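Local coordinates for P91 (Metagenome, PDB 4ZI5), which is a dienelactone hydrolase-like alpha/beta hydrolase from a metagenome with promiscuous phosphotriesterase activity, at residues A[62-67]-A[236-241]; A[94-97]-A[101-104]; A[105-110]-A[138-143]; A[174-179]-A[186-191]; A[215-220]-A[227-232]. One frame throughout, in Å; residues are numbered along the deposited sequence.

Contact 1. Residues A[62-67]-A[236-241]; sequences ARRLAD and RSWTAM
Leu65 meets Trp238 and Met241 where helix 56-67 packs beside helix 231-248, two helices on the same face of the central sheet of this alpha/beta-hydrolase fold. The local axes stay 12.9 Å apart and cross at -45°, so long side chains have to span the gap. The leucine chain leaves CB with CG anti to the carbonyl carbon (chi1 -70°), a turn that carries its branch across to the other helix. CG comes to 3.9 Å from Trp238 CH2, at the far corner of the six-membered ring. Beyond it the branches divide: CD2 lies 4.0 Å from Trp238 CH2 and, at the tip, 3.7 Å from Met241 CE. With an alanine here CG and CD2 disappear, and the outer corner of the indole and the methionine methyl would probably border a gap and be freer to shift. Met241, bent at chi2 and chi3, folds back within its own helix to set CE over the centre of one face of the indole. Arg64 adds its aliphatic root, with CB 3.6 Å from Trp238 CZ2, while its guanidinium is occupied by charge: NE pairs with Glu60 of its own helix and NH1 with Glu234 of the partner helix, a salt bridge that also joins the two helices. Towards the sheet, Leu65, Trp238 and Met241 all rest on Ile128 of strand 125-130. The wedge of three apolar groups is thus centred on the indole, where Met241 CE stands 3.5 Å above the ring plane.

Contact 2. Residues A[94-97]-A[101-104]; sequences QGYY and AHWR
Tyr96, whose ring meets both His102 and Trp103 on its CD1 side, has its hydroxyl held by two groups outside the contact: OH is hydrogen-bonded to His78 ND1 and, weakly, to the backbone oxygen of Met77. The four rings of Tyr96, Tyr97, His102 and Trp103 form an aromatic cluster at the tight corner where helix 90-97 gives way to helix 100-115. The indole of Trp103 touches both tyrosines: its CG is anti to the backbone N (chi1 -177°), a torsion that swings the ring toward Tyr96 and Tyr97 of the preceding helix. Tyr96 CB sits over one face of that indole, a CH-pi contact 4.0 Å from the centroid of the five-membered ring and 23° off its normal. The Tyr96 ring itself is turned obliquely to the indole. Against His102 it is nearly parallel, at 15°, but the two rings are slid apart and barely overlap; Tyr96 CE1 to His102 NE2 is 3.9 Å. A leucine in place of Trp103 would probably open a gap beneath Tyr96 CB and beside Tyr97, and leave Thr136 OG1 without the indole NE1 that it bonds. That bond ties the cluster to helix 132-142, and Phe132 of the same helix meets the rings of both Tyr96 and Trp103. The indole also lies near, though not touching, the probable nucleophile elbow at Cys131. At its six-membered ring, Trp103 CZ3 approaches the edge of the Tyr97 ring close to its plane, 3.5 Å from CD1, and CH2 comes to 3.6 Å from Tyr97 CE1.

Contact 3. Residues A[105-110]-A[138-143]; sequences RRAQAA and LELART
Gln108 turns the oxygen of its flat amide to Leu140, OE1 lying 3.5 Å from CD1, while the amide nitrogen is engaged by Asp112. The second flat group, the guanidinium of Arg142, has Leu138 CD2 over one face and Glu139 OE2 at its edge; the NH1 to OE2 salt bridge measures 2.9 Å and lies 4° out of the guanidinium plane. Glu139 is shared further, with Arg100 at OE2 and Arg104 at OE1, and these charges would probably steady its ionised form. The helices come closest at Ala107, whose CB is 4.1 Å from Leu140 CB; the small alanine lets the backbones approach. CG of Leu140 is anti to the backbone N (chi1 -179°), which, with chi2 60°, brings CD1 against Gln108, the side chains crossing nearly at right angles. Beside it, one water donates to both Gln108 OE1 and Thr143 OG1. The Thr143 hydroxyl gives its proton to Leu140 O at 2.6 Å, in the carbonyl plane, and Thr143 N bonds the same oxygen. Ala107 and Leu140 both rest on Phe48 of strand 42-48: helices 100-115 and 132-142 lie side by side on one face of the sheet, as in alpha/beta hydrolases, where the second helix follows the nucleophile elbow.

Contact 4. Residues A[174-179]-A[186-191]; sequences VCHGAD and ETMKAV
A buried sulfur-aromatic contact joins strand 171-177 to the helix that follows it, 185-198: the thioether of Met188 lies over one face of the His176 imidazole. The two backbones keep well apart, with CA of His176 and CA of Met188 9.3 Å from each other, and side chains from both sides fill that distance. Met188 SD is 4.1 Å from the centroid of the imidazole and only 15° off the ring normal, a true Met-aromatic placement over the face. It is displaced towards the rim on the side of ND1 and CE1, each 4.0 Å from SD. Over the same face, Met188 CG stands 4.1 Å from His176 NE2, so the chain runs obliquely over the imidazole from one nitrogen towards the other. The methionine turns the same way at every torsion (chi2 -57°, chi3 -43°), which brings the terminal methyl beside Val174. There CE meets Val174 CG1 tip to tip at 4.1 Å. Val174 and His176, two residues apart, present their side chains on the same face of the strand, so one methionine covers both. Val183, in the connecting loop, touches both His176 and Met188, and Tyr206 of the next strand meets the imidazole edge-to-face. Just past the strand, Asp179 and the backbone oxygen of Ala178 bind Arg196 of the second subunit, which places this end of the unit at the dimer interface. Strand 171-177, helix 185-198 and the neighbouring parallel strand 202-207 make up a beta-alpha-beta crossover, and Met188 packs the helix onto its first strand.

Contact 5. Residues A[215-220]-A[227-232]; sequences TDPLAG and LAYDAT
Tyr229 carries CG anti to its own N (chi1 -177°), and with chi2 at 52° the ring lies flat along the backbone of Asp216 and Pro217. Pro217 CA sits over one face, a CH-pi contact 3.7 Å from the ring centroid and 21° off the normal, while the proline ring runs on along the same tyrosine, its CD 3.7 Å from CE1. The peptide carbon of Asp216 comes to 3.3 Å from Tyr229 CD1. The opposite face of the phenol is covered from its own segment by the backbone N of Ala231, so the ring is held between two pieces of backbone; its OH is hydrogen-bonded to Glu234. The proline is set in place by a type I turn from Asp216 to Ala219, closed by Ala219 N to Asp216 O at 2.8 Å. An Asx turn reinforces it: Asp216 OD1 accepts from Leu218 N at 3.0 Å, the donor lying above the carboxylate plane and not in it. The turn delivers the methyl of Ala219 against the backbone of residues 227-230, where CB packs 3.5 Å from Ala228 C. Leu227 CB closes the row, 3.6 Å from Ala219 O. No hydrogen bond links the two segments; they are joined by packing alone. Thr215, at the start, bonds His154 through OG1. Both segments belong to the long connection between strand 202-207 and helix 231-248, and Asp230 opens that helix as its N-cap, OD2 accepting from Ala233 N.

Overall arrangement
Contact 1 closes the longest loop of the set, and contacts 2, 3, 4 and 5 follow in series inside it. Contacts 2 and 3 share helix 100-115, lie with centres about 10 Å apart and are joined by the Arg104-Glu139 salt bridge. Contact 1, across the chain's centre and about 21 Å from contact 3, belongs to the helices on the other face of the sheet. Contact 5 leads into helix 231-248, used also by contact 1. Contact 4 touches contact 3 through Val191 and contact 1 through Cys175, while contacts 1 and 4 both reach the second subunit. Helices of contacts 1, 3 and 4 pack on the sheet; contact 2 joins successive helices; contact 5 folds a loop.

Contact 1. Residues A[62-67]-A[236-241]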
# COMPACT_ATOMS: atom_id res chain seq x y z
N ALA A 62 -13.57 -16.00 -0.20
CA ALA A 62 -14.65 -15.90 -1.19
C ALA A 62 -15.94 -15.42 -0.54
O ALA A 62 -16.60 -14.55 -1.09
CB ALA A 62 -14.89 -17.24 -1.86
N ARG A 63 -16.24 -15.92 0.66
CA ARG A 63 -17.42 -15.44 1.41
C ARG A 63 -17.32 -13.96 1.72
O ARG A 63 -18.27 -13.20 1.52
CB ARG A 63 -17.61 -16.23 2.70
CG ARG A 63 -18.93 -15.93 3.40
CD ARG A 63 -18.91 -16.43 4.83
NE ARG A 63 -17.99 -15.63 5.63
CZ ARG A 63 -18.22 -14.40 6.10
NH1 ARG A 63 -19.38 -13.78 5.90
NH2 ARG A 63 -17.26 -13.77 6.78
N ARG A 64 -16.15 -13.53 2.18
CA ARG A 64 -15.93 -12.09 2.48
C ARG A 64 -16.09 -11.21 1.24
O ARG A 64 -16.67 -10.13 1.29
CB ARG A 64 -14.55 -11.87 3.12
CG ARG A 64 -14.43 -12.49 4.50
CD ARG A 64 -13.03 -12.29 5.08
NE ARG A 64 -12.85 -13.09 6.29
CZ ARG A 64 -11.75 -13.12 7.02
NH1 ARG A 64 -10.69 -12.37 6.69
NH2 ARG A 64 -11.70 -13.88 8.10
N LEU A 65 -15.60 -11.68 0.10
CA LEU A 65 -15.84 -11.01 -1.17
C LEU A 65 -17.33 -10.91 -1.55
O LEU A 65 -17.79 -9.87 -2.04
CB LEU A 65 -15.07 -11.69 -2.28
CG LEU A 65 -13.55 -11.51 -2.21
CD1 LEU A 65 -12.86 -12.48 -3.14
CD2 LEU A 65 -13.14 -10.08 -2.52
N ALA A 66 -18.08 -11.99 -1.36
CA ALA A 66 -19.54 -11.94 -1.60
C ALA A 66 -20.22 -10.86 -0.71
O ALA A 66 -21.09 -10.12 -1.16
CB ALA A 66 -20.16 -13.30 -1.35
N ASP A 67 -19.77 -10.76 0.53
CA ASP A 67 -20.26 -9.74 1.47
C ASP A 67 -19.89 -8.31 1.04
O ASP A 67 -20.59 -7.38 1.38
CB ASP A 67 -19.75 -10.09 2.87
CG ASP A 67 -20.24 -9.14 3.94
OD1 ASP A 67 -21.45 -9.11 4.22
OD2 ASP A 67 -19.38 -8.43 4.50
N ARG A 236 -4.55 -4.87 6.57
CA ARG A 236 -4.10 -3.82 5.66
C ARG A 236 -4.09 -4.29 4.19
O ARG A 236 -4.41 -3.52 3.31
CB ARG A 236 -2.71 -3.31 6.04
CG ARG A 236 -2.72 -2.46 7.29
CD ARG A 236 -1.34 -2.16 7.77
NE ARG A 236 -1.38 -1.42 9.04
CZ ARG A 236 -0.32 -1.11 9.78
NH1 ARG A 236 0.90 -1.49 9.44
NH2 ARG A 236 -0.50 -0.47 10.93
N SER A 237 -3.67 -5.53 3.94
CA SER A 237 -3.64 -6.04 2.57
C SER A 237 -5.05 -6.20 2.02
O SER A 237 -5.33 -5.86 0.86
CB SER A 237 -2.82 -7.33 2.51
OG SER A 237 -3.40 -8.35 3.29
N TRP A 238 -5.97 -6.69 2.85
CA TRP A 238 -7.37 -6.83 2.46
C TRP A 238 -7.98 -5.47 2.14
O TRP A 238 -8.68 -5.30 1.14
CB TRP A 238 -8.16 -7.57 3.54
CG TRP A 238 -9.52 -7.98 3.11
CD1 TRP A 238 -10.70 -7.39 3.43
CD2 TRP A 238 -9.83 -9.09 2.27
NE1 TRP A 238 -11.75 -8.08 2.86
CE2 TRP A 238 -11.24 -9.13 2.13
CE3 TRP A 238 -9.07 -10.07 1.63
CZ2 TRP A 238 -11.89 -10.11 1.37
CZ3 TRP A 238 -9.72 -11.04 0.89
CH2 TRP A 238 -11.12 -11.05 0.76
N THR A 239 -7.68 -4.47 2.96
CA THR A 239 -8.21 -3.12 2.73
C THR A 239 -7.65 -2.59 1.41
O THR A 239 -8.40 -2.01 0.62
CB THR A 239 -7.88 -2.19 3.89
OG1 THR A 239 -8.50 -2.67 5.10
CG2 THR A 239 -8.37 -0.76 3.61
N ALA A 240 -6.35 -2.80 1.15
CA ALA A 240 -5.76 -2.31 -0.11
C ALA A 240 -6.47 -2.96 -1.32
O ALA A 240 -6.77 -2.28 -2.31
CB ALA A 240 -4.28 -2.55 -0.17
N MET A 241 -6.74 -4.26 -1.20
CA MET A 241 -7.47 -4.99 -2.24
C MET A 241 -8.88 -4.42 -2.46
O MET A 241 -9.27 -4.15 -3.60
CB MET A 241 -7.60 -6.48 -1.86
CG MET A 241 -8.37 -7.35 -2.86
SD MET A 241 -9.20 -8.71 -2.00
CE MET A 241 -10.52 -7.83 -1.18

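Contact 2. Residues A[94-97]-A[101-104]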
# COMPACT_ATOMS: atom_id res chain seq x y z
N GLN A 94 5.42 -28.97 -8.07
CA GLN A 94 6.52 -28.99 -9.05
C GLN A 94 6.00 -29.24 -10.43
O GLN A 94 6.56 -28.76 -11.40
CB GLN A 94 7.59 -30.02 -8.66
CG GLN A 94 8.32 -29.69 -7.37
CD GLN A 94 8.86 -28.27 -7.33
OE1 GLN A 94 9.48 -27.81 -8.30
NE2 GLN A 94 8.61 -27.55 -6.23
N GLY A 95 4.90 -30.00 -10.52
CA GLY A 95 4.14 -30.13 -11.74
C GLY A 95 3.83 -28.79 -12.40
O GLY A 95 3.99 -28.63 -13.62
N TYR A 96 3.41 -27.83 -11.57
CA TYR A 96 3.04 -26.51 -12.07
C TYR A 96 4.28 -25.72 -12.46
O TYR A 96 4.30 -25.12 -13.53
CB TYR A 96 2.22 -25.72 -11.05
CG TYR A 96 0.90 -26.34 -10.64
CD1 TYR A 96 -0.18 -26.42 -11.53
CD2 TYR A 96 0.71 -26.82 -9.34
CE1 TYR A 96 -1.40 -26.98 -11.13
CE2 TYR A 96 -0.49 -27.37 -8.94
CZ TYR A 96 -1.55 -27.45 -9.82
OH TYR A 96 -2.74 -28.02 -9.36
N TYR A 97 5.30 -25.68 -11.60
CA TYR A 97 6.49 -24.88 -11.89
C TYR A 97 7.24 -25.41 -13.12
O TYR A 97 7.80 -24.64 -13.89
CB TYR A 97 7.45 -24.84 -10.70
CG TYR A 97 6.97 -24.12 -9.45
CD1 TYR A 97 5.83 -23.31 -9.46
CD2 TYR A 97 7.69 -24.23 -8.26
CE1 TYR A 97 5.41 -22.64 -8.32
CE2 TYR A 97 7.28 -23.56 -7.10
CZ TYR A 97 6.13 -22.77 -7.14
OH TYR A 97 5.71 -22.11 -6.02
N ALA A 101 2.72 -23.54 -18.91
CA ALA A 101 1.58 -23.57 -19.81
C ALA A 101 0.40 -24.36 -19.21
O ALA A 101 -0.76 -23.94 -19.31
CB ALA A 101 1.99 -24.11 -21.20
N HIS A 102 0.70 -25.51 -18.63
CA HIS A 102 -0.31 -26.33 -17.95
C HIS A 102 -0.91 -25.60 -16.74
O HIS A 102 -2.12 -25.60 -16.52
CB HIS A 102 0.33 -27.66 -17.53
CG HIS A 102 -0.31 -28.31 -16.35
ND1 HIS A 102 -1.47 -29.05 -16.45
CD2 HIS A 102 0.05 -28.35 -15.05
CE1 HIS A 102 -1.79 -29.51 -15.26
NE2 HIS A 102 -0.89 -29.09 -14.39
N TRP A 103 -0.04 -24.99 -15.97
CA TRP A 103 -0.44 -24.17 -14.81
C TRP A 103 -1.41 -23.07 -15.23
O TRP A 103 -2.48 -22.90 -14.63
CB TRP A 103 0.83 -23.61 -14.20
CG TRP A 103 0.70 -22.79 -12.93
CD1 TRP A 103 -0.42 -22.54 -12.19
CD2 TRP A 103 1.77 -22.15 -12.27
NE1 TRP A 103 -0.10 -21.74 -11.10
CE2 TRP A 103 1.24 -21.48 -11.14
CE3 TRP A 103 3.15 -22.02 -12.55
CZ2 TRP A 103 2.05 -20.75 -10.26
CZ3 TRP A 103 3.94 -21.29 -11.68
CH2 TRP A 103 3.39 -20.66 -10.56
N ARG A 104 -1.08 -22.39 -16.31
CA ARG A 104 -1.92 -21.34 -16.87
C ARG A 104 -3.27 -21.82 -17.38
O ARG A 104 -4.27 -21.17 -17.14
CB ARG A 104 -1.16 -20.56 -17.95
CG ARG A 104 -0.04 -19.72 -17.35
CD ARG A 104 1.01 -19.26 -18.36
NE ARG A 104 2.12 -18.53 -17.73
CZ ARG A 104 2.91 -17.62 -18.32
NH1 ARG A 104 2.74 -17.28 -19.61
NH2 ARG A 104 3.89 -17.02 -17.63

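Contact 3. Residues A[105-110]-A[138-143]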
# COMPACT_ATOMS: atom_id res chain seq x y z
N ARG A 105 -3.30 -22.99 -18.01
CA ARG A 105 -4.56 -23.56 -18.47
C ARG A 105 -5.46 -23.91 -17.31
O ARG A 105 -6.66 -23.69 -17.37
CB ARG A 105 -4.37 -24.83 -19.31
CG ARG A 105 -3.79 -24.61 -20.69
CD ARG A 105 -3.95 -25.89 -21.53
NE ARG A 105 -3.16 -27.01 -21.03
CZ ARG A 105 -1.86 -27.20 -21.27
NH1 ARG A 105 -1.15 -26.32 -21.96
NH2 ARG A 105 -1.25 -28.27 -20.77
N ARG A 106 -4.88 -24.44 -16.24
CA ARG A 106 -5.61 -24.79 -15.05
C ARG A 106 -6.22 -23.56 -14.38
O ARG A 106 -7.38 -23.59 -13.93
CB ARG A 106 -4.72 -25.59 -14.09
CG ARG A 106 -5.44 -26.23 -12.90
CD ARG A 106 -6.47 -27.26 -13.29
NE ARG A 106 -5.87 -28.34 -14.07
CZ ARG A 106 -5.19 -29.38 -13.58
NH1 ARG A 106 -4.94 -29.51 -12.29
NH2 ARG A 106 -4.71 -30.30 -14.42
N ALA A 107 -5.46 -22.47 -14.34
CA ALA A 107 -5.97 -21.17 -13.87
C ALA A 107 -7.08 -20.58 -14.76
O ALA A 107 -8.12 -20.13 -14.27
CB ALA A 107 -4.83 -20.18 -13.73
N GLN A 108 -6.86 -20.59 -16.08
CA GLN A 108 -7.88 -20.14 -17.03
C GLN A 108 -9.21 -20.91 -16.89
O GLN A 108 -10.30 -20.31 -17.02
CB GLN A 108 -7.36 -20.23 -18.45
CG GLN A 108 -8.32 -19.69 -19.51
CD GLN A 108 -8.56 -18.21 -19.40
OE1 GLN A 108 -7.61 -17.42 -19.33
NE2 GLN A 108 -9.83 -17.80 -19.40
N ALA A 109 -9.13 -22.21 -16.59
CA ALA A 109 -10.34 -23.02 -16.40
C ALA A 109 -11.17 -22.48 -15.23
O ALA A 109 -12.40 -22.39 -15.35
CB ALA A 109 -10.02 -24.50 -16.20
N ALA A 110 -10.50 -22.03 -14.16
CA ALA A 110 -11.21 -21.41 -13.01
C ALA A 110 -11.85 -20.09 -13.43
O ALA A 110 -13.00 -19.83 -13.09
CB ALA A 110 -10.26 -21.21 -11.83
N LEU A 138 -0.55 -14.11 -11.19
CA LEU A 138 0.42 -13.46 -12.07
C LEU A 138 0.64 -14.26 -13.36
O LEU A 138 0.69 -13.67 -14.44
CB LEU A 138 1.72 -13.21 -11.32
CG LEU A 138 2.78 -12.46 -12.13
CD1 LEU A 138 2.27 -11.15 -12.68
CD2 LEU A 138 4.02 -12.23 -11.25
N GLU A 139 0.73 -15.59 -13.25
CA GLU A 139 0.78 -16.46 -14.44
C GLU A 139 -0.43 -16.23 -15.34
O GLU A 139 -0.29 -16.05 -16.57
CB GLU A 139 0.88 -17.95 -14.05
CG GLU A 139 2.17 -18.33 -13.33
CD GLU A 139 3.37 -17.97 -14.15
OE1 GLU A 139 3.55 -18.62 -15.19
OE2 GLU A 139 4.14 -17.03 -13.76
N LEU A 140 -1.61 -16.22 -14.75
CA LEU A 140 -2.84 -16.01 -15.52
C LEU A 140 -2.88 -14.64 -16.19
O LEU A 140 -3.23 -14.54 -17.38
CB LEU A 140 -4.07 -16.22 -14.65
CG LEU A 140 -5.45 -16.06 -15.30
CD1 LEU A 140 -5.70 -17.02 -16.45
CD2 LEU A 140 -6.49 -16.23 -14.22
N ALA A 141 -2.50 -13.60 -15.45
CA ALA A 141 -2.43 -12.26 -16.05
C ALA A 141 -1.44 -12.21 -17.22
O ALA A 141 -1.72 -11.54 -18.21
CB ALA A 141 -2.07 -11.21 -15.00
N ARG A 142 -0.32 -12.93 -17.10
CA ARG A 142 0.67 -12.97 -18.19
C ARG A 142 0.21 -13.64 -19.49
O ARG A 142 0.84 -13.44 -20.52
CB ARG A 142 1.96 -13.65 -17.71
CG ARG A 142 2.77 -12.76 -16.76
CD ARG A 142 3.77 -13.61 -16.00
NE ARG A 142 4.78 -12.78 -15.33
CZ ARG A 142 5.58 -13.19 -14.35
NH1 ARG A 142 5.50 -14.43 -13.85
NH2 ARG A 142 6.46 -12.32 -13.84
N THR A 143 -0.90 -14.40 -19.45
CA THR A 143 -1.52 -14.92 -20.68
C THR A 143 -2.28 -13.86 -21.46
O THR A 143 -2.70 -14.13 -22.58
CB THR A 143 -2.50 -16.09 -20.40
OG1 THR A 143 -3.64 -15.61 -19.67
CG2 THR A 143 -1.85 -17.21 -19.64
O HOH W 1 -5.33 -17.77 -20.16

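Contact 4. Residues A[174-179]-A[186-191]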
# COMPACT_ATOMS: atom_id res chain seq x y z
N VAL A 174 0.55 -6.20 -5.51
CA VAL A 174 1.31 -7.28 -4.83
C VAL A 174 1.42 -6.90 -3.34
O VAL A 174 2.06 -5.90 -3.02
CB VAL A 174 2.74 -7.41 -5.43
CG1 VAL A 174 3.59 -8.42 -4.72
CG2 VAL A 174 2.65 -7.77 -6.92
N CYS A 175 0.83 -7.71 -2.46
CA CYS A 175 0.94 -7.49 -1.02
C CYS A 175 1.96 -8.50 -0.50
O CYS A 175 1.73 -9.70 -0.54
CB CYS A 175 -0.42 -7.66 -0.36
SG CYS A 175 -1.66 -6.47 -0.94
N HIS A 176 3.11 -7.98 -0.04
CA HIS A 176 4.29 -8.78 0.24
C HIS A 176 4.67 -8.64 1.71
O HIS A 176 4.75 -7.53 2.23
CB HIS A 176 5.43 -8.30 -0.64
CG HIS A 176 6.69 -9.07 -0.47
ND1 HIS A 176 6.79 -10.40 -0.79
CD2 HIS A 176 7.92 -8.68 -0.06
CE1 HIS A 176 8.02 -10.82 -0.54
NE2 HIS A 176 8.73 -9.79 -0.11
N GLY A 177 4.91 -9.77 2.37
CA GLY A 177 5.46 -9.76 3.72
C GLY A 177 6.94 -9.38 3.64
O GLY A 177 7.74 -10.11 3.02
N ALA A 178 7.31 -8.25 4.26
CA ALA A 178 8.64 -7.68 4.07
C ALA A 178 9.76 -8.56 4.58
O ALA A 178 10.89 -8.39 4.14
CB ALA A 178 8.74 -6.33 4.72
N ASP A 179 9.46 -9.46 5.51
CA ASP A 179 10.46 -10.38 6.06
C ASP A 179 10.29 -11.82 5.57
O ASP A 179 10.91 -12.73 6.12
CB ASP A 179 10.38 -10.35 7.59
CG ASP A 179 10.66 -8.96 8.16
OD1 ASP A 179 11.28 -8.12 7.51
OD2 ASP A 179 10.27 -8.72 9.29
N GLU A 186 15.82 -10.34 -5.24
CA GLU A 186 16.15 -10.32 -6.65
C GLU A 186 14.90 -10.61 -7.49
O GLU A 186 14.71 -10.02 -8.53
CB GLU A 186 17.26 -11.33 -6.97
CG GLU A 186 18.66 -10.95 -6.46
CD GLU A 186 18.87 -11.18 -4.96
OE1 GLU A 186 18.26 -12.11 -4.38
OE2 GLU A 186 19.64 -10.40 -4.33
N THR A 187 14.07 -11.54 -7.02
CA THR A 187 12.85 -11.89 -7.72
C THR A 187 11.85 -10.74 -7.71
O THR A 187 11.33 -10.38 -8.78
CB THR A 187 12.20 -13.15 -7.12
OG1 THR A 187 13.17 -14.19 -7.06
CG2 THR A 187 11.02 -13.60 -7.99
N MET A 188 11.65 -10.13 -6.53
CA MET A 188 10.77 -8.96 -6.42
C MET A 188 11.22 -7.84 -7.33
O MET A 188 10.40 -7.22 -8.01
CB MET A 188 10.70 -8.43 -4.98
CG MET A 188 9.98 -9.34 -4.00
SD MET A 188 8.27 -9.77 -4.40
CE MET A 188 7.69 -8.16 -4.96
N LYS A 189 12.51 -7.56 -7.34
CA LYS A 189 13.08 -6.51 -8.19
C LYS A 189 12.85 -6.83 -9.67
O LYS A 189 12.48 -5.95 -10.43
CB LYS A 189 14.58 -6.36 -7.90
CG LYS A 189 15.31 -5.32 -8.75
CD LYS A 189 14.94 -3.90 -8.34
CE LYS A 189 15.85 -2.85 -8.98
NZ LYS A 189 15.65 -2.67 -10.45
N ALA A 190 13.11 -8.07 -10.07
CA ALA A 190 12.91 -8.48 -11.47
C ALA A 190 11.45 -8.29 -11.89
O ALA A 190 11.17 -7.72 -12.94
CB ALA A 190 13.33 -9.92 -11.66
N VAL A 191 10.52 -8.74 -11.04
CA VAL A 191 9.09 -8.60 -11.38
C VAL A 191 8.68 -7.13 -11.49
O VAL A 191 7.96 -6.75 -12.41
CB VAL A 191 8.20 -9.40 -10.40
CG1 VAL A 191 6.71 -9.11 -10.62
CG2 VAL A 191 8.47 -10.88 -10.55

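Contact 5. Residues A[215-220]-A[227-232]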
# COMPACT_ATOMS: atom_id res chain seq x y z
N THR A 215 -1.73 -14.02 5.95
CA THR A 215 -3.18 -13.89 5.98
C THR A 215 -3.89 -15.03 6.67
O THR A 215 -5.08 -14.94 6.88
CB THR A 215 -3.80 -13.82 4.56
OG1 THR A 215 -3.54 -15.05 3.88
CG2 THR A 215 -3.27 -12.66 3.76
N ASP A 216 -3.19 -16.08 7.08
CA ASP A 216 -3.83 -17.27 7.62
C ASP A 216 -3.53 -17.41 9.12
O ASP A 216 -2.39 -17.68 9.47
CB ASP A 216 -3.31 -18.51 6.90
CG ASP A 216 -4.07 -19.76 7.29
OD1 ASP A 216 -5.00 -19.69 8.12
OD2 ASP A 216 -3.73 -20.83 6.75
N PRO A 217 -4.55 -17.30 9.98
CA PRO A 217 -4.34 -17.55 11.42
C PRO A 217 -3.73 -18.92 11.75
O PRO A 217 -3.09 -19.05 12.80
CB PRO A 217 -5.75 -17.40 12.02
CG PRO A 217 -6.44 -16.47 11.08
CD PRO A 217 -5.91 -16.81 9.71
N LEU A 218 -3.92 -19.91 10.89
CA LEU A 218 -3.26 -21.23 11.02
C LEU A 218 -1.88 -21.36 10.37
O LEU A 218 -1.34 -22.48 10.32
CB LEU A 218 -4.17 -22.30 10.39
CG LEU A 218 -5.56 -22.43 11.01
CD1 LEU A 218 -6.38 -23.46 10.26
CD2 LEU A 218 -5.42 -22.76 12.49
N ALA A 219 -1.30 -20.27 9.89
CA ALA A 219 -0.01 -20.31 9.19
C ALA A 219 1.06 -21.12 9.95
O ALA A 219 1.82 -21.86 9.32
CB ALA A 219 0.50 -18.91 8.95
N GLY A 220 1.10 -20.94 11.26
CA GLY A 220 2.04 -21.65 12.13
C GLY A 220 1.76 -23.14 12.34
O GLY A 220 2.64 -23.87 12.75
N LEU A 227 6.54 -19.34 7.79
CA LEU A 227 5.11 -19.10 7.74
C LEU A 227 4.58 -18.69 9.11
O LEU A 227 4.77 -19.41 10.10
CB LEU A 227 4.35 -20.32 7.25
CG LEU A 227 4.31 -20.53 5.74
CD1 LEU A 227 5.70 -20.79 5.19
CD2 LEU A 227 3.37 -21.71 5.43
N ALA A 228 3.93 -17.54 9.19
CA ALA A 228 3.32 -17.07 10.41
C ALA A 228 2.23 -16.05 10.05
O ALA A 228 2.34 -15.35 9.04
CB ALA A 228 4.36 -16.45 11.34
N TYR A 229 1.21 -15.98 10.92
CA TYR A 229 0.11 -15.06 10.80
C TYR A 229 0.49 -13.69 11.26
O TYR A 229 1.22 -13.56 12.26
CB TYR A 229 -1.05 -15.55 11.68
CG TYR A 229 -2.31 -14.72 11.61
CD1 TYR A 229 -2.90 -14.40 10.39
CD2 TYR A 229 -2.91 -14.21 12.78
CE1 TYR A 229 -4.07 -13.64 10.33
CE2 TYR A 229 -4.08 -13.46 12.72
CZ TYR A 229 -4.65 -13.17 11.50
OH TYR A 229 -5.81 -12.40 11.46
N ASP A 230 -0.02 -12.67 10.58
CA ASP A 230 0.08 -11.31 11.10
C ASP A 230 -1.21 -10.58 10.77
O ASP A 230 -1.45 -10.25 9.60
CB ASP A 230 1.29 -10.52 10.57
CG ASP A 230 1.44 -9.21 11.28
OD1 ASP A 230 1.68 -9.23 12.51
OD2 ASP A 230 1.22 -8.16 10.68
N ALA A 231 -2.03 -10.38 11.80
CA ALA A 231 -3.37 -9.79 11.64
C ALA A 231 -3.30 -8.38 11.08
O ALA A 231 -4.18 -7.98 10.29
CB ALA A 231 -4.07 -9.78 12.97
N THR A 232 -2.27 -7.64 11.45
CA THR A 232 -2.11 -6.28 10.90
C THR A 232 -1.90 -6.30 9.42
O THR A 232 -2.60 -5.55 8.67
CB THR A 232 -1.00 -5.49 11.60
OG1 THR A 232 -1.31 -5.41 13.00
CG2 THR A 232 -0.90 -4.09 11.05